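Translation initiation factor eIF2B subunit beta (PDB 5B04) forms part of the eIF2B complex, which catalyses exchange of GDP for GTP on the gamma subunit of translation initiation factor eIF2. Local coordinates at residues I333-M343 with I356-I364; G215-R225 with G247-A258. One frame throughout, in Å; residues are numbered along the deposited sequence.

Contact 1 (I333-M343 with I356-I364)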
loop_
_atom_site.group_PDB
_atom_site.type_symbol
_atom_site.label_atom_id
_atom_site.label_comp_id
_atom_site.label_asym_id
_atom_site.label_seq_id
_atom_site.Cartn_x
_atom_site.Cartn_y
_atom_site.Cartn_z
ATOM N N ILE C 333 2.614 -31.319 4.559
ATOM C CA ILE C 333 1.347 -30.608 4.671
ATOM C C ILE C 333 0.697 -30.390 3.307
ATOM O O ILE C 333 -0.504 -30.605 3.141
ATOM C CB ILE C 333 1.544 -29.256 5.378
ATOM C CG1 ILE C 333 1.769 -29.483 6.874
ATOM C CG2 ILE C 333 0.347 -28.349 5.158
ATOM C CD1 ILE C 333 2.332 -28.288 7.593
ATOM N N ILE C 334 1.493 -29.967 2.331
ATOM C CA ILE C 334 0.990 -29.768 0.978
ATOM C C ILE C 334 0.680 -31.110 0.319
ATOM O O ILE C 334 1.540 -31.987 0.235
ATOM C CB ILE C 334 1.991 -28.983 0.098
ATOM C CG1 ILE C 334 1.927 -27.485 0.404
ATOM C CG2 ILE C 334 1.696 -29.203 -1.378
ATOM C CD1 ILE C 334 2.661 -27.066 1.659
ATOM N N GLN C 335 -0.559 -31.268 -0.132
ATOM C CA GLN C 335 -0.962 -32.469 -0.848
ATOM C C GLN C 335 -0.939 -32.220 -2.349
ATOM O O GLN C 335 -1.141 -31.093 -2.801
ATOM C CB GLN C 335 -2.355 -32.922 -0.406
ATOM C CG GLN C 335 -2.446 -33.312 1.057
ATOM C CD GLN C 335 -1.467 -34.407 1.426
ATOM O OE1 GLN C 335 -0.717 -34.284 2.394
ATOM N NE2 GLN C 335 -1.470 -35.488 0.655
ATOM N N LEU C 336 -0.688 -33.272 -3.118
ATOM C CA LEU C 336 -0.672 -33.165 -4.571
ATOM C C LEU C 336 -1.759 -34.033 -5.189
ATOM O O LEU C 336 -1.827 -35.234 -4.935
ATOM C CB LEU C 336 0.696 -33.558 -5.135
ATOM C CG LEU C 336 1.817 -32.513 -5.130
ATOM C CD1 LEU C 336 2.299 -32.206 -3.719
ATOM C CD2 LEU C 336 2.975 -32.967 -6.007
ATOM N N SER C 337 -2.615 -33.416 -5.996
ATOM C CA SER C 337 -3.641 -34.152 -6.719
ATOM C C SER C 337 -3.073 -34.679 -8.032
ATOM O O SER C 337 -1.857 -34.733 -8.213
ATOM C CB SER C 337 -4.863 -33.272 -6.983
ATOM O OG SER C 337 -5.866 -33.990 -7.681
ATOM N N SER C 338 -3.958 -35.055 -8.946
ATOM C CA SER C 338 -3.544 -35.617 -10.224
ATOM C C SER C 338 -3.005 -34.552 -11.174
ATOM O O SER C 338 -3.463 -33.410 -11.156
ATOM C CB SER C 338 -4.714 -36.353 -10.879
ATOM O OG SER C 338 -4.325 -36.943 -12.108
ATOM N N PRO C 339 -2.022 -34.929 -12.010
ATOM C CA PRO C 339 -1.537 -34.084 -13.106
ATOM C C PRO C 339 -2.658 -33.759 -14.087
ATOM O O PRO C 339 -2.564 -32.800 -14.853
ATOM C CB PRO C 339 -0.467 -34.954 -13.772
ATOM C CG PRO C 339 -0.013 -35.876 -12.701
ATOM C CD PRO C 339 -1.236 -36.168 -11.890
ATOM N N ASP C 340 -3.705 -34.578 -14.046
ATOM C CA ASP C 340 -4.881 -34.449 -14.898
ATOM C C ASP C 340 -5.445 -33.031 -14.947
ATOM O O ASP C 340 -5.854 -32.555 -16.005
ATOM C CB ASP C 340 -5.964 -35.417 -14.414
ATOM C CG ASP C 340 -7.204 -35.388 -15.278
ATOM O OD1 ASP C 340 -7.064 -35.349 -16.518
ATOM O OD2 ASP C 340 -8.319 -35.404 -14.715
ATOM N N LYS C 341 -5.457 -32.359 -13.800
ATOM C CA LYS C 341 -6.063 -31.036 -13.685
ATOM C C LYS C 341 -5.266 -29.953 -14.412
ATOM O O LYS C 341 -5.810 -28.909 -14.772
ATOM C CB LYS C 341 -6.218 -30.658 -12.210
ATOM C CG LYS C 341 -7.051 -31.643 -11.403
ATOM C CD LYS C 341 -8.528 -31.523 -11.745
ATOM C CE LYS C 341 -9.334 -32.654 -11.127
ATOM N NZ LYS C 341 -8.990 -33.971 -11.734
ATOM N N ILE C 342 -3.980 -30.207 -14.628
ATOM C CA ILE C 342 -3.101 -29.225 -15.254
ATOM C C ILE C 342 -2.777 -29.588 -16.700
ATOM O O ILE C 342 -3.033 -28.808 -17.618
ATOM C CB ILE C 342 -1.786 -29.077 -14.468
ATOM C CG1 ILE C 342 -2.056 -28.477 -13.088
ATOM C CG2 ILE C 342 -0.804 -28.214 -15.233
ATOM C CD1 ILE C 342 -0.801 -28.165 -12.305
ATOM N N MET C 343 -2.208 -30.773 -16.892
ATOM C CA MET C 343 -1.861 -31.253 -18.223
ATOM C C MET C 343 -2.799 -32.379 -18.643
ATOM O O MET C 343 -3.101 -33.274 -17.853
ATOM C CB MET C 343 -0.408 -31.730 -18.262
ATOM C CG MET C 343 0.018 -32.341 -19.589
ATOM S SD MET C 343 0.093 -31.141 -20.933
ATOM C CE MET C 343 1.478 -30.137 -20.408
ATOM N N ILE C 356 4.925 -33.326 -14.113
ATOM C CA ILE C 356 3.761 -32.465 -13.933
ATOM C C ILE C 356 3.264 -32.531 -12.493
ATOM O O ILE C 356 2.957 -33.606 -11.980
ATOM C CB ILE C 356 2.609 -32.835 -14.890
ATOM C CG1 ILE C 356 2.992 -32.539 -16.344
ATOM C CG2 ILE C 356 1.362 -32.048 -14.538
ATOM C CD1 ILE C 356 3.739 -33.657 -17.042
ATOM N N LEU C 357 3.188 -31.371 -11.846
ATOM C CA LEU C 357 2.866 -31.304 -10.427
ATOM C C LEU C 357 1.651 -30.424 -10.149
ATOM O O LEU C 357 1.631 -29.247 -10.504
ATOM C CB LEU C 357 4.071 -30.783 -9.643
ATOM C CG LEU C 357 5.380 -31.541 -9.873
ATOM C CD1 LEU C 357 6.538 -30.841 -9.181
ATOM C CD2 LEU C 357 5.251 -32.978 -9.393
ATOM N N ASN C 358 0.643 -31.004 -9.505
ATOM C CA ASN C 358 -0.565 -30.268 -9.149
ATOM C C ASN C 358 -0.856 -30.320 -7.653
ATOM O O ASN C 358 -1.610 -31.176 -7.190
ATOM C CB ASN C 358 -1.768 -30.810 -9.925
ATOM C CG ASN C 358 -3.069 -30.131 -9.534
ATOM O OD1 ASN C 358 -3.089 -28.947 -9.193
ATOM N ND2 ASN C 358 -4.162 -30.883 -9.571
ATOM N N PRO C 359 -0.248 -29.405 -6.885
ATOM C CA PRO C 359 -0.605 -29.278 -5.469
ATOM C C PRO C 359 -1.912 -28.511 -5.315
ATOM O O PRO C 359 -2.127 -27.542 -6.044
ATOM C CB PRO C 359 0.572 -28.497 -4.882
ATOM C CG PRO C 359 1.072 -27.678 -6.023
ATOM C CD PRO C 359 0.852 -28.502 -7.266
ATOM N N TYR C 360 -2.780 -28.936 -4.403
ATOM C CA TYR C 360 -4.035 -28.219 -4.202
ATOM C C TYR C 360 -4.081 -27.524 -2.845
ATOM O O TYR C 360 -5.122 -27.008 -2.439
ATOM C CB TYR C 360 -5.240 -29.156 -4.375
ATOM C CG TYR C 360 -5.302 -30.357 -3.455
ATOM C CD1 TYR C 360 -5.919 -30.274 -2.212
ATOM C CD2 TYR C 360 -4.784 -31.585 -3.847
ATOM C CE1 TYR C 360 -5.995 -31.373 -1.377
ATOM C CE2 TYR C 360 -4.856 -32.691 -3.017
ATOM C CZ TYR C 360 -5.463 -32.579 -1.784
ATOM O OH TYR C 360 -5.536 -33.674 -0.954
ATOM N N TYR C 361 -2.943 -27.499 -2.161
ATOM C CA TYR C 361 -2.802 -26.732 -0.929
ATOM C C TYR C 361 -1.641 -25.747 -1.028
ATOM O O TYR C 361 -0.583 -26.068 -1.569
ATOM C CB TYR C 361 -2.592 -27.656 0.274
ATOM C CG TYR C 361 -3.831 -28.401 0.720
ATOM C CD1 TYR C 361 -5.099 -27.892 0.478
ATOM C CD2 TYR C 361 -3.728 -29.612 1.391
ATOM C CE1 TYR C 361 -6.232 -28.571 0.886
ATOM C CE2 TYR C 361 -4.853 -30.297 1.804
ATOM C CZ TYR C 361 -6.102 -29.772 1.550
ATOM O OH TYR C 361 -7.224 -30.456 1.958
ATOM N N ASP C 362 -1.851 -24.543 -0.506
ATOM C CA ASP C 362 -0.793 -23.546 -0.414
ATOM C C ASP C 362 -0.569 -23.210 1.055
ATOM O O ASP C 362 -1.438 -23.463 1.890
ATOM C CB ASP C 362 -1.153 -22.289 -1.209
ATOM C CG ASP C 362 0.054 -21.643 -1.861
ATOM O OD1 ASP C 362 1.183 -21.850 -1.369
ATOM O OD2 ASP C 362 -0.127 -20.926 -2.870
ATOM N N TYR C 363 0.590 -22.648 1.380
ATOM C CA TYR C 363 0.862 -22.269 2.761
ATOM C C TYR C 363 1.138 -20.778 2.908
ATOM O O TYR C 363 1.954 -20.210 2.183
ATOM C CB TYR C 363 2.040 -23.065 3.324
ATOM C CG TYR C 363 2.436 -22.625 4.716
ATOM C CD1 TYR C 363 1.710 -23.034 5.826
ATOM C CD2 TYR C 363 3.529 -21.791 4.921
ATOM C CE1 TYR C 363 2.063 -22.632 7.101
ATOM C CE2 TYR C 363 3.889 -21.383 6.191
ATOM C CZ TYR C 363 3.153 -21.806 7.277
ATOM O OH TYR C 363 3.509 -21.402 8.543
ATOM N N ILE C 364 0.454 -20.155 3.860
ATOM C CA ILE C 364 0.680 -18.755 4.186
ATOM C C ILE C 364 1.271 -18.627 5.583
ATOM O O ILE C 364 0.639 -19.026 6.561
ATOM C CB ILE C 364 -0.621 -17.933 4.122
ATOM C CG1 ILE C 364 -1.401 -18.245 2.844
ATOM C CG2 ILE C 364 -0.316 -16.445 4.231
ATOM C CD1 ILE C 364 -0.664 -17.897 1.581
#
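An antiparallel beta arm, edged by the short, weakly bonded strand 336-337, brings Leu336 against Pro359 as a non-hydrogen-bonded pair, their CA atoms 4.0 Å apart. Two backbone bonds flank the pair: Tyr360 N gives to Gln335 O at 3.1 Å, and Ser337 N to Asn358 O at 2.7 Å. Proline, which lacks an N-H, suits this position because in this pair its nitrogen is not called on to bond to strand 336-337. Asn358 then ties down the turn that follows the edge strand. With CG anti to the backbone N (chi1 177°), its amide reaches the start of the 3-10 segment 339-341, against Lys341 CB, and ND2 donates to Ser338 O at 3.1 Å with that oxygen close to the amide plane. The same ND2 also reaches Asn243, so both of its hydrogens can be used in a buried place. Ser338 OG accepts from Asp340 N, an ST turn that starts the 3-10 segment. Beyond it, beta-branched Ile356 presses its CG2 on Pro339 CB at 3.5 Å, while CG1 faces Met343 CB. Beside the central pair, the Tyr360 ring lies along Gln335, with Gln335 CB 3.3 Å from Tyr360 OH, and brings its edge to Ser337 N; the hydroxyl itself bonds to Tyr293 of the epsilon subunit. Ile334 CG2 packs alongside Pro359 CB at 3.7 Å. Strand 354-364 runs between 336-337 and 293-296, Asp362 bonding through its backbone to Thr295, and Ile364 rests on helix 299-308. Near the turn, Ile356 pairs in parallel with a strand of the delta subunit, so the sheet continues into that chain.

Contact 2 (G215-R225 with G247-A258). With PO4 (phosphate ion), chain M.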
loop_
_atom_site.group_PDB
_atom_site.type_symbol
_atom_site.label_atom_id
_atom_site.label_comp_id
_atom_site.label_asym_id
_atom_site.label_seq_id
_atom_site.Cartn_x
_atom_site.Cartn_y
_atom_site.Cartn_z
ATOM N N GLY C 215 -10.560 -18.233 -5.150
ATOM C CA GLY C 215 -11.225 -19.513 -4.994
ATOM C C GLY C 215 -12.641 -19.372 -4.472
ATOM O O GLY C 215 -13.243 -18.303 -4.554
ATOM N N CYS C 216 -13.171 -20.462 -3.929
ATOM C CA CYS C 216 -14.526 -20.465 -3.398
ATOM C C CYS C 216 -14.538 -20.760 -1.905
ATOM O O CYS C 216 -13.976 -21.755 -1.450
ATOM C CB CYS C 216 -15.385 -21.487 -4.141
ATOM S SG CYS C 216 -14.605 -23.102 -4.326
ATOM N N SER C 217 -15.182 -19.879 -1.149
ATOM C CA SER C 217 -15.324 -20.056 0.288
ATOM C C SER C 217 -16.732 -19.669 0.714
ATOM O O SER C 217 -17.120 -18.504 0.613
ATOM C CB SER C 217 -14.286 -19.225 1.042
ATOM O OG SER C 217 -14.507 -19.275 2.441
ATOM N N LYS C 218 -17.495 -20.652 1.181
ATOM C CA LYS C 218 -18.871 -20.424 1.607
ATOM C C LYS C 218 -18.924 -19.421 2.757
ATOM O O LYS C 218 -19.880 -18.656 2.883
ATOM C CB LYS C 218 -19.531 -21.741 2.018
ATOM C CG LYS C 218 -19.540 -22.802 0.924
ATOM C CD LYS C 218 -20.441 -22.408 -0.237
ATOM C CE LYS C 218 -21.907 -22.411 0.170
ATOM N NZ LYS C 218 -22.803 -22.053 -0.965
ATOM N N THR C 219 -17.887 -19.428 3.589
ATOM C CA THR C 219 -17.776 -18.469 4.682
ATOM C C THR C 219 -17.561 -17.060 4.141
ATOM O O THR C 219 -18.237 -16.116 4.554
ATOM C CB THR C 219 -16.625 -18.828 5.638
ATOM O OG1 THR C 219 -16.831 -20.145 6.166
ATOM C CG2 THR C 219 -16.549 -17.830 6.785
ATOM N N VAL C 220 -16.617 -16.924 3.215
ATOM C CA VAL C 220 -16.332 -15.638 2.588
ATOM C C VAL C 220 -17.535 -15.145 1.788
ATOM O O VAL C 220 -17.892 -13.968 1.852
ATOM C CB VAL C 220 -15.097 -15.720 1.665
ATOM C CG1 VAL C 220 -15.000 -14.488 0.777
ATOM C CG2 VAL C 220 -13.830 -15.893 2.488
ATOM N N GLU C 221 -18.161 -16.053 1.046
ATOM C CA GLU C 221 -19.331 -15.713 0.245
ATOM C C GLU C 221 -20.454 -15.162 1.119
ATOM O O GLU C 221 -21.091 -14.171 0.769
ATOM C CB GLU C 221 -19.823 -16.931 -0.537
ATOM C CG GLU C 221 -21.004 -16.644 -1.450
ATOM C CD GLU C 221 -21.454 -17.864 -2.227
ATOM O OE1 GLU C 221 -20.698 -18.858 -2.269
ATOM O OE2 GLU C 221 -22.566 -17.830 -2.799
ATOM N N ALA C 222 -20.683 -15.803 2.261
ATOM C CA ALA C 222 -21.687 -15.339 3.211
ATOM C C ALA C 222 -21.319 -13.958 3.744
ATOM O O ALA C 222 -22.168 -13.073 3.854
ATOM C CB ALA C 222 -21.835 -16.329 4.356
ATOM N N PHE C 223 -20.041 -13.796 4.071
ATOM C CA PHE C 223 -19.489 -12.538 4.560
ATOM C C PHE C 223 -19.777 -11.396 3.589
ATOM O O PHE C 223 -20.222 -10.322 3.990
ATOM C CB PHE C 223 -17.981 -12.693 4.779
ATOM C CG PHE C 223 -17.354 -11.599 5.596
ATOM C CD1 PHE C 223 -17.414 -11.627 6.980
ATOM C CD2 PHE C 223 -16.672 -10.561 4.982
ATOM C CE1 PHE C 223 -16.824 -10.631 7.734
ATOM C CE2 PHE C 223 -16.081 -9.561 5.731
ATOM C CZ PHE C 223 -16.153 -9.599 7.108
ATOM N N LEU C 224 -19.534 -11.646 2.307
ATOM C CA LEU C 224 -19.731 -10.636 1.271
ATOM C C LEU C 224 -21.205 -10.306 1.055
ATOM O O LEU C 224 -21.584 -9.136 0.997
ATOM C CB LEU C 224 -19.111 -11.102 -0.048
ATOM C CG LEU C 224 -17.594 -11.300 -0.073
ATOM C CD1 LEU C 224 -17.153 -11.879 -1.408
ATOM C CD2 LEU C 224 -16.877 -9.990 0.205
ATOM N N ARG C 225 -22.031 -11.340 0.939
ATOM C CA ARG C 225 -23.444 -11.160 0.617
ATOM C C ARG C 225 -24.231 -10.520 1.757
ATOM O O ARG C 225 -25.259 -9.886 1.524
ATOM C CB ARG C 225 -24.072 -12.502 0.234
ATOM C CG ARG C 225 -23.457 -13.131 -1.007
ATOM C CD ARG C 225 -23.982 -14.537 -1.246
ATOM N NE ARG C 225 -25.380 -14.540 -1.667
ATOM C CZ ARG C 225 -26.057 -15.636 -1.990
ATOM N NH1 ARG C 225 -25.465 -16.822 -1.938
ATOM N NH2 ARG C 225 -27.326 -15.549 -2.362
ATOM N N GLY C 247 -15.720 -23.920 -8.691
ATOM C CA GLY C 247 -16.314 -23.444 -7.456
ATOM C C GLY C 247 -16.335 -21.931 -7.369
ATOM O O GLY C 247 -17.335 -21.339 -6.963
ATOM N N SER C 248 -15.228 -21.305 -7.754
ATOM C CA SER C 248 -15.116 -19.852 -7.707
ATOM C C SER C 248 -15.935 -19.195 -8.814
ATOM O O SER C 248 -16.554 -18.153 -8.598
ATOM C CB SER C 248 -13.651 -19.423 -7.812
ATOM O OG SER C 248 -13.063 -19.895 -9.011
ATOM N N HIS C 249 -15.930 -19.804 -9.996
ATOM C CA HIS C 249 -16.727 -19.307 -11.113
ATOM C C HIS C 249 -18.211 -19.322 -10.763
ATOM O O HIS C 249 -18.961 -18.429 -11.158
ATOM C CB HIS C 249 -16.477 -20.137 -12.374
ATOM C CG HIS C 249 -15.191 -19.813 -13.069
ATOM N ND1 HIS C 249 -15.093 -19.716 -14.440
ATOM C CD2 HIS C 249 -13.952 -19.563 -12.585
ATOM C CE1 HIS C 249 -13.847 -19.421 -14.771
ATOM N NE2 HIS C 249 -13.135 -19.324 -13.663
ATOM N N ALA C 250 -18.623 -20.339 -10.016
ATOM C CA ALA C 250 -20.008 -20.458 -9.578
ATOM C C ALA C 250 -20.334 -19.417 -8.512
ATOM O O ALA C 250 -21.398 -18.801 -8.538
ATOM C CB ALA C 250 -20.280 -21.859 -9.054
ATOM N N MET C 251 -19.409 -19.228 -7.576
ATOM C CA MET C 251 -19.586 -18.254 -6.503
ATOM C C MET C 251 -19.614 -16.831 -7.047
ATOM O O MET C 251 -20.367 -15.985 -6.563
ATOM C CB MET C 251 -18.472 -18.390 -5.466
ATOM C CG MET C 251 -18.559 -17.380 -4.334
ATOM S SD MET C 251 -16.989 -17.163 -3.478
ATOM C CE MET C 251 -15.972 -16.545 -4.815
ATOM N N ALA C 252 -18.785 -16.575 -8.054
ATOM C CA ALA C 252 -18.700 -15.255 -8.666
ATOM C C ALA C 252 -20.028 -14.859 -9.297
ATOM O O ALA C 252 -20.424 -13.695 -9.249
ATOM C CB ALA C 252 -17.589 -15.222 -9.702
ATOM N N LYS C 253 -20.711 -15.835 -9.887
ATOM C CA LYS C 253 -22.013 -15.594 -10.496
ATOM C C LYS C 253 -23.033 -15.190 -9.437
ATOM O O LYS C 253 -23.836 -14.283 -9.650
ATOM C CB LYS C 253 -22.497 -16.834 -11.251
ATOM C CG LYS C 253 -23.759 -16.606 -12.071
ATOM C CD LYS C 253 -24.214 -17.880 -12.768
ATOM C CE LYS C 253 -24.800 -18.878 -11.780
ATOM N NZ LYS C 253 -26.107 -18.417 -11.231
ATOM N N ARG C 254 -22.987 -15.862 -8.290
ATOM C CA ARG C 254 -23.918 -15.585 -7.202
ATOM C C ARG C 254 -23.630 -14.241 -6.544
ATOM O O ARG C 254 -24.547 -13.552 -6.100
ATOM C CB ARG C 254 -23.872 -16.705 -6.159
ATOM C CG ARG C 254 -24.300 -18.060 -6.697
ATOM C CD ARG C 254 -24.567 -19.047 -5.573
ATOM N NE ARG C 254 -23.367 -19.347 -4.798
ATOM C CZ ARG C 254 -22.474 -20.270 -5.135
ATOM N NH1 ARG C 254 -22.640 -20.984 -6.240
ATOM N NH2 ARG C 254 -21.411 -20.478 -4.370
ATOM N N LEU C 255 -22.353 -13.872 -6.478
ATOM C CA LEU C 255 -21.968 -12.566 -5.957
ATOM C C LEU C 255 -22.523 -11.464 -6.850
ATOM O O LEU C 255 -22.983 -10.430 -6.366
ATOM C CB LEU C 255 -20.446 -12.447 -5.848
ATOM C CG LEU C 255 -19.778 -13.228 -4.714
ATOM C CD1 LEU C 255 -18.266 -13.084 -4.776
ATOM C CD2 LEU C 255 -20.307 -12.762 -3.366
ATOM N N ALA C 256 -22.485 -11.701 -8.157
ATOM C CA ALA C 256 -23.048 -10.767 -9.123
ATOM C C ALA C 256 -24.561 -10.679 -8.961
ATOM O O ALA C 256 -25.142 -9.596 -9.032
ATOM C CB ALA C 256 -22.688 -11.185 -10.538
ATOM N N GLN C 257 -25.191 -11.828 -8.734
ATOM C CA GLN C 257 -26.635 -11.893 -8.541
ATOM C C GLN C 257 -27.052 -11.248 -7.223
ATOM O O GLN C 257 -28.220 -10.910 -7.029
ATOM C CB GLN C 257 -27.116 -13.346 -8.588
ATOM C CG GLN C 257 -26.967 -14.009 -9.949
ATOM C CD GLN C 257 -27.217 -15.505 -9.901
ATOM O OE1 GLN C 257 -27.104 -16.198 -10.913
ATOM N NE2 GLN C 257 -27.554 -16.011 -8.720
ATOM N N ALA C 258 -26.091 -11.079 -6.320
ATOM C CA ALA C 258 -26.359 -10.473 -5.021
ATOM C C ALA C 258 -26.240 -8.955 -5.088
ATOM O O ALA C 258 -26.466 -8.261 -4.095
ATOM C CB ALA C 258 -25.413 -11.034 -3.971
HETATM P P PO4 M . -15.104 -22.533 3.645
HETATM O O1 PO4 M . -15.285 -23.135 5.018
HETATM O O2 PO4 M . -13.700 -22.807 3.157
HETATM O O3 PO4 M . -15.328 -21.042 3.718
HETATM O O4 PO4 M . -16.102 -23.141 2.686
#
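Helices 218-225 and 247-257 run almost parallel, their axes 12° apart and 10.6 Å distant at closest approach. They are neighbouring helices of a Rossmann-like alpha/beta domain, following parallel strands 210-214 and 234-238, and strand 234-238 links them in the beta-alpha-beta order. Just before the first helix, Cys216 CB sits 3.4 Å from Gly247 C, near the start of the second; glycine suits this spot, since a side chain there would run into the cysteine sulfur. Further along, Met251 lays its flexible thioether chain antiparallel to Glu221 and carries CE to 3.3 Å from Gly215 O. Farther toward the C-terminal ends, Leu224 CD1 meets Leu255 CD1 at 3.7 Å, and with Met251 the two leucines make an apolar seam facing Val235 and Val237 of strand 234-238. Toward the outer side the contact turns ionic. Glu221 stretches across with CG anti to the backbone N (chi1 -177°), and Arg254 grips it side-on, NE to OE2 at 2.6 Å and NH2 to OE1 at 2.7 Å. Both nitrogens approach on the syn sides of a carboxylate nearly coplanar with the guanidinium. Arg225 NH1 adds a weak bond to OE2, so one glutamate serves two arginines, and the cluster of positive charge probably favours its ionised form; Lys218 NZ lies nearby. The start of helix 218-225 receives a phosphate ion, probably from the crystallisation liquor. Ser217 is the N-cap, its OG accepting from Val220 N. Lys321 also bonds the anion, while Thr219 holds phosphate O3 through both its backbone N and its OG1, each 3.0 Å from that oxygen.

How the contacts relate
Contact 1 lies within the small antiparallel sheet, contact 2 in the helix layer beside the seven-stranded mixed sheet; their centres are about 23 Å apart and nearest atoms about 10 Å apart, and they share no secondary-structure element. Contact 2 joins two helices and is only partly buried, grading from leucines against the strands to a charged network on the outer side. Contact 1 is largely buried, in part by the delta and epsilon subunits; backbone bonds, an asparagine amide and apolar packing dominate there. Delta also touches contact 2, but on helix 247-257 through His249, Lys253 and Ala256, residues that take no part in the helix pairing.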